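Long-range contact in putative glycoside hydrolase (Parabacteroides distasonis ATCC 8503, PDB 3GYC), which is a putative glycoside hydrolase with a TIM-barrel fold that probably cleaves glycosidic bonds in carbohydrates: residues 235-248 with 275-287. Numbering follows the deposited sequence.
Sequences IWMAQQNGGEFYKL and RPGYWQKLLTDKI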
# COMPACT_ATOMS: atom_id res chain seq x y z
N ILE A 235 -1.17 -5.33 -7.28
CA ILE A 235 -1.40 -6.42 -8.24
C ILE A 235 -2.21 -7.53 -7.62
O ILE A 235 -1.75 -8.19 -6.69
CB ILE A 235 -0.07 -7.05 -8.72
CG1 ILE A 235 0.76 -6.04 -9.48
CG2 ILE A 235 -0.29 -8.26 -9.66
CD1 ILE A 235 2.17 -6.53 -9.84
N TRP A 236 -3.39 -7.77 -8.18
CA TRP A 236 -4.24 -8.88 -7.75
C TRP A 236 -4.72 -9.72 -8.93
O TRP A 236 -5.12 -9.17 -9.94
CB TRP A 236 -5.48 -8.37 -7.09
CG TRP A 236 -5.29 -7.62 -5.79
CD1 TRP A 236 -5.14 -8.15 -4.54
CD2 TRP A 236 -5.34 -6.23 -5.64
NE1 TRP A 236 -5.09 -7.15 -3.61
CE2 TRP A 236 -5.17 -5.95 -4.27
CE3 TRP A 236 -5.48 -5.17 -6.54
CZ2 TRP A 236 -5.18 -4.64 -3.76
CZ3 TRP A 236 -5.47 -3.85 -6.04
CH2 TRP A 236 -5.32 -3.61 -4.67
N MSE A 237 -4.68 -11.04 -8.75
CA MSE A 237 -5.24 -12.01 -9.69
C MSE A 237 -6.69 -11.68 -10.07
O MSE A 237 -7.11 -11.80 -11.25
CB MSE A 237 -5.25 -13.38 -9.00
CG MSE A 237 -5.94 -14.52 -9.81
SE MSE A 237 -7.92 -14.60 -9.83
CE MSE A 237 -8.35 -14.99 -7.99
N ALA A 238 -7.46 -11.30 -9.06
CA ALA A 238 -8.86 -10.98 -9.23
C ALA A 238 -9.15 -9.87 -10.23
O ALA A 238 -10.25 -9.84 -10.80
CB ALA A 238 -9.50 -10.67 -7.87
N GLN A 239 -8.18 -8.97 -10.45
CA GLN A 239 -8.34 -7.81 -11.37
C GLN A 239 -7.77 -8.03 -12.78
O GLN A 239 -8.00 -7.22 -13.68
CB GLN A 239 -7.67 -6.56 -10.78
CG GLN A 239 -8.33 -6.01 -9.52
CD GLN A 239 -7.78 -4.69 -9.07
OE1 GLN A 239 -6.62 -4.35 -9.33
NE2 GLN A 239 -8.58 -3.94 -8.36
N GLN A 240 -7.04 -9.13 -12.97
CA GLN A 240 -6.43 -9.41 -14.25
C GLN A 240 -7.47 -9.68 -15.31
O GLN A 240 -8.61 -10.04 -15.02
CB GLN A 240 -5.47 -10.60 -14.14
CG GLN A 240 -4.36 -10.40 -13.11
CD GLN A 240 -3.69 -9.09 -13.27
OE1 GLN A 240 -3.25 -8.73 -14.35
NE2 GLN A 240 -3.59 -8.34 -12.19
N ASN A 241 -7.06 -9.49 -16.56
CA ASN A 241 -7.91 -9.69 -17.74
C ASN A 241 -9.24 -8.91 -17.62
O ASN A 241 -10.34 -9.48 -17.78
CB ASN A 241 -8.16 -11.18 -17.97
CG ASN A 241 -8.82 -11.47 -19.31
OD1 ASN A 241 -8.69 -10.70 -20.27
ND2 ASN A 241 -9.52 -12.59 -19.39
N GLY A 242 -9.11 -7.62 -17.33
CA GLY A 242 -10.26 -6.71 -17.19
C GLY A 242 -11.18 -7.11 -16.06
O GLY A 242 -12.39 -6.93 -16.14
N GLY A 243 -10.60 -7.68 -15.01
CA GLY A 243 -11.34 -8.10 -13.84
C GLY A 243 -12.22 -9.30 -14.07
O GLY A 243 -13.29 -9.39 -13.51
N GLU A 244 -11.72 -10.25 -14.88
CA GLU A 244 -12.47 -11.44 -15.26
C GLU A 244 -12.98 -12.23 -14.06
O GLU A 244 -14.15 -12.59 -14.01
CB GLU A 244 -11.63 -12.37 -16.16
CG GLU A 244 -12.37 -13.62 -16.66
CD GLU A 244 -11.45 -14.59 -17.37
OE1 GLU A 244 -10.31 -14.19 -17.73
OE2 GLU A 244 -11.84 -15.76 -17.52
N PHE A 245 -12.11 -12.51 -13.11
CA PHE A 245 -12.50 -13.25 -11.93
C PHE A 245 -13.75 -12.64 -11.23
O PHE A 245 -14.74 -13.33 -10.95
CB PHE A 245 -11.34 -13.30 -10.93
CG PHE A 245 -11.62 -14.16 -9.75
CD1 PHE A 245 -11.54 -15.54 -9.85
CD2 PHE A 245 -11.98 -13.60 -8.54
CE1 PHE A 245 -11.81 -16.35 -8.77
CE2 PHE A 245 -12.27 -14.41 -7.46
CZ PHE A 245 -12.16 -15.78 -7.56
N TYR A 246 -13.68 -11.35 -10.96
CA TYR A 246 -14.77 -10.69 -10.25
C TYR A 246 -16.04 -10.60 -11.11
O TYR A 246 -17.15 -10.66 -10.54
CB TYR A 246 -14.34 -9.32 -9.70
CG TYR A 246 -13.56 -9.34 -8.42
CD1 TYR A 246 -13.80 -10.31 -7.46
CD2 TYR A 246 -12.70 -8.33 -8.09
CE1 TYR A 246 -13.15 -10.31 -6.25
CE2 TYR A 246 -12.05 -8.31 -6.86
CZ TYR A 246 -12.29 -9.32 -5.95
OH TYR A 246 -11.69 -9.37 -4.74
N LYS A 247 -15.90 -10.47 -12.42
CA LYS A 247 -17.08 -10.45 -13.32
C LYS A 247 -17.77 -11.80 -13.23
O LYS A 247 -18.98 -11.88 -13.18
CB LYS A 247 -16.73 -10.11 -14.77
CG LYS A 247 -16.35 -8.63 -15.01
CD LYS A 247 -15.87 -8.43 -16.43
CE LYS A 247 -15.45 -7.00 -16.72
NZ LYS A 247 -14.64 -6.93 -17.99
N LEU A 248 -16.98 -12.87 -13.18
CA LEU A 248 -17.54 -14.21 -13.01
C LEU A 248 -18.21 -14.43 -11.64
O LEU A 248 -19.31 -14.99 -11.57
CB LEU A 248 -16.46 -15.28 -13.23
CG LEU A 248 -16.02 -15.52 -14.68
CD1 LEU A 248 -14.75 -16.34 -14.71
CD2 LEU A 248 -17.14 -16.16 -15.52
N ARG A 275 -10.43 -23.84 -12.38
CA ARG A 275 -9.24 -23.78 -13.23
C ARG A 275 -8.13 -22.93 -12.61
O ARG A 275 -7.78 -21.89 -13.14
CB ARG A 275 -9.62 -23.23 -14.61
CG ARG A 275 -10.49 -21.98 -14.60
CD ARG A 275 -10.52 -21.32 -15.97
NE ARG A 275 -11.39 -20.16 -15.98
CZ ARG A 275 -11.53 -19.29 -16.99
NH1 ARG A 275 -10.85 -19.41 -18.13
NH2 ARG A 275 -12.38 -18.28 -16.85
N PRO A 276 -7.54 -23.43 -11.51
CA PRO A 276 -6.54 -22.66 -10.77
C PRO A 276 -5.32 -22.26 -11.59
O PRO A 276 -4.82 -21.16 -11.44
CB PRO A 276 -6.19 -23.58 -9.60
CG PRO A 276 -6.49 -24.91 -10.07
CD PRO A 276 -7.69 -24.78 -10.96
N GLY A 277 -4.87 -23.14 -12.48
CA GLY A 277 -3.74 -22.84 -13.37
C GLY A 277 -3.98 -21.61 -14.22
O GLY A 277 -3.07 -20.79 -14.36
N TYR A 278 -5.19 -21.45 -14.75
CA TYR A 278 -5.53 -20.28 -15.57
C TYR A 278 -5.40 -18.98 -14.78
O TYR A 278 -4.86 -17.99 -15.28
CB TYR A 278 -6.96 -20.38 -16.10
CG TYR A 278 -7.43 -19.15 -16.83
CD1 TYR A 278 -7.07 -18.92 -18.15
CD2 TYR A 278 -8.26 -18.21 -16.20
CE1 TYR A 278 -7.50 -17.79 -18.83
CE2 TYR A 278 -8.68 -17.07 -16.88
CZ TYR A 278 -8.31 -16.87 -18.19
OH TYR A 278 -8.74 -15.77 -18.88
N TRP A 279 -5.90 -19.01 -13.55
CA TRP A 279 -5.84 -17.81 -12.69
C TRP A 279 -4.43 -17.52 -12.28
O TRP A 279 -4.00 -16.37 -12.31
CB TRP A 279 -6.73 -17.98 -11.47
CG TRP A 279 -8.19 -18.17 -11.85
CD1 TRP A 279 -8.97 -19.28 -11.63
CD2 TRP A 279 -9.00 -17.25 -12.57
NE1 TRP A 279 -10.23 -19.07 -12.11
CE2 TRP A 279 -10.28 -17.83 -12.70
CE3 TRP A 279 -8.79 -15.97 -13.09
CZ2 TRP A 279 -11.32 -17.20 -13.36
CZ3 TRP A 279 -9.84 -15.34 -13.74
CH2 TRP A 279 -11.08 -15.95 -13.87
N GLN A 280 -3.72 -18.58 -11.90
CA GLN A 280 -2.33 -18.47 -11.51
C GLN A 280 -1.48 -17.90 -12.64
O GLN A 280 -0.61 -17.08 -12.37
CB GLN A 280 -1.79 -19.82 -11.02
CG GLN A 280 -2.41 -20.27 -9.69
CD GLN A 280 -2.08 -21.71 -9.37
OE1 GLN A 280 -1.06 -22.21 -9.80
NE2 GLN A 280 -2.93 -22.38 -8.61
N LYS A 281 -1.77 -18.28 -13.88
CA LYS A 281 -0.99 -17.78 -15.03
C LYS A 281 -1.26 -16.29 -15.27
O LYS A 281 -0.33 -15.54 -15.56
CB LYS A 281 -1.18 -18.61 -16.31
N LEU A 282 -2.51 -15.85 -15.14
CA LEU A 282 -2.81 -14.41 -15.25
C LEU A 282 -1.99 -13.60 -14.24
O LEU A 282 -1.38 -12.58 -14.58
CB LEU A 282 -4.31 -14.14 -15.02
CG LEU A 282 -5.28 -14.66 -16.08
CD1 LEU A 282 -6.76 -14.33 -15.71
CD2 LEU A 282 -4.91 -14.09 -17.43
N LEU A 283 -1.95 -14.08 -13.00
CA LEU A 283 -1.18 -13.41 -11.92
C LEU A 283 0.33 -13.33 -12.23
O LEU A 283 0.91 -12.23 -12.28
CB LEU A 283 -1.38 -14.15 -10.60
CG LEU A 283 -0.63 -13.58 -9.38
CD1 LEU A 283 -0.90 -12.09 -9.25
CD2 LEU A 283 -1.07 -14.39 -8.16
N THR A 284 0.96 -14.50 -12.45
CA THR A 284 2.40 -14.56 -12.67
C THR A 284 2.84 -13.83 -13.97
O THR A 284 3.93 -13.29 -14.03
CB THR A 284 2.92 -16.01 -12.62
OG1 THR A 284 2.27 -16.80 -13.63
CG2 THR A 284 2.65 -16.60 -11.23
N ASP A 285 1.97 -13.79 -14.97
CA ASP A 285 2.26 -13.06 -16.20
C ASP A 285 2.34 -11.56 -15.97
O ASP A 285 3.20 -10.87 -16.51
CB ASP A 285 1.25 -13.40 -17.30
CG ASP A 285 1.55 -14.73 -17.97
OD1 ASP A 285 2.62 -15.33 -17.67
OD2 ASP A 285 0.74 -15.17 -18.82
N LYS A 286 1.44 -11.04 -15.14
CA LYS A 286 1.47 -9.63 -14.79
C LYS A 286 2.73 -9.28 -13.95
O LYS A 286 3.37 -8.24 -14.18
CB LYS A 286 0.22 -9.26 -13.98
CG LYS A 286 0.15 -7.79 -13.56
CD LYS A 286 0.39 -6.80 -14.67
CE LYS A 286 -0.60 -6.89 -15.77
NZ LYS A 286 -2.00 -6.61 -15.26
N ILE A 287 3.05 -10.14 -12.99
CA ILE A 287 4.22 -9.93 -12.13
C ILE A 287 5.50 -9.90 -12.96
O ILE A 287 6.36 -9.07 -12.73
CB ILE A 287 4.34 -11.02 -11.04
CG1 ILE A 287 3.18 -10.92 -10.03
CG2 ILE A 287 5.66 -10.92 -10.32
CD1 ILE A 287 3.07 -12.12 -9.13
O HOH W 1 -2.58 -5.57 -12.76
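This is a roughly antiparallel helix-helix contact in the outer layer of the TIM barrel, where Trp-279 of helix 276-287 packs against Phe-245 of helix 240-248 and Met-237 of the preceding turn. The loop of Ile-235 and Met-237 extends it along the same helix. Strand 231-232 is followed by this loop, and helix 276-297 leads on to the parallel neighbouring strand 301-303, so the contact lies inside one beta-alpha-beta crossover. The helix axes run at 146° and approach to 10.6 Å. Trp-279 is gripped by Phe-245 and by the selenium of selenomethionine Met-237. The edge of Phe-245 points at the face of the Trp-279 six-membered ring in a T-shaped pair, planes 89° apart. The selenium lies oblique to the same indole, with Met-237 SE 3.6 Å from Trp-279 CE3. The Met-237 chain bends at chi2 and chi3, which brings CE over the centre of the Phe-245 ring. Trp-279 NE1 is held by Val-271 O of helix 259-273. Further along, Ile-235 CG2 rests on Leu-283 CD1 at 3.9 Å.

Polar contacts flank this apolar centre. Lys-286 NZ donates to Gln-240 OE1 at 2.6 Å, in the carbonyl plane and on a lone pair. Gln-240 NE2 donates to Trp-236 O at 2.8 Å, and a water joins NE2 to Lys-286 NZ. Both ends of the amide are thus gripped, which fixes its rotation. With an alanine in place of Gln-240, Lys-286 would probably lose one acceptor, keeping Gly-215 O, and Trp-236 O its side-chain donor. Glu-244 has CG anti to the backbone N (chi1 -177°) and an extended chain beyond, which carries its carboxylate to both Arg-275 and Tyr-278. Glu-244 OE2 forms a salt bridge with Arg-275 NH2 at 2.7 Å, though the hydrogen bond within it is weak. Tyr-278 OH donates to the syn lone pair of Glu-244 OE1 at 2.5 Å.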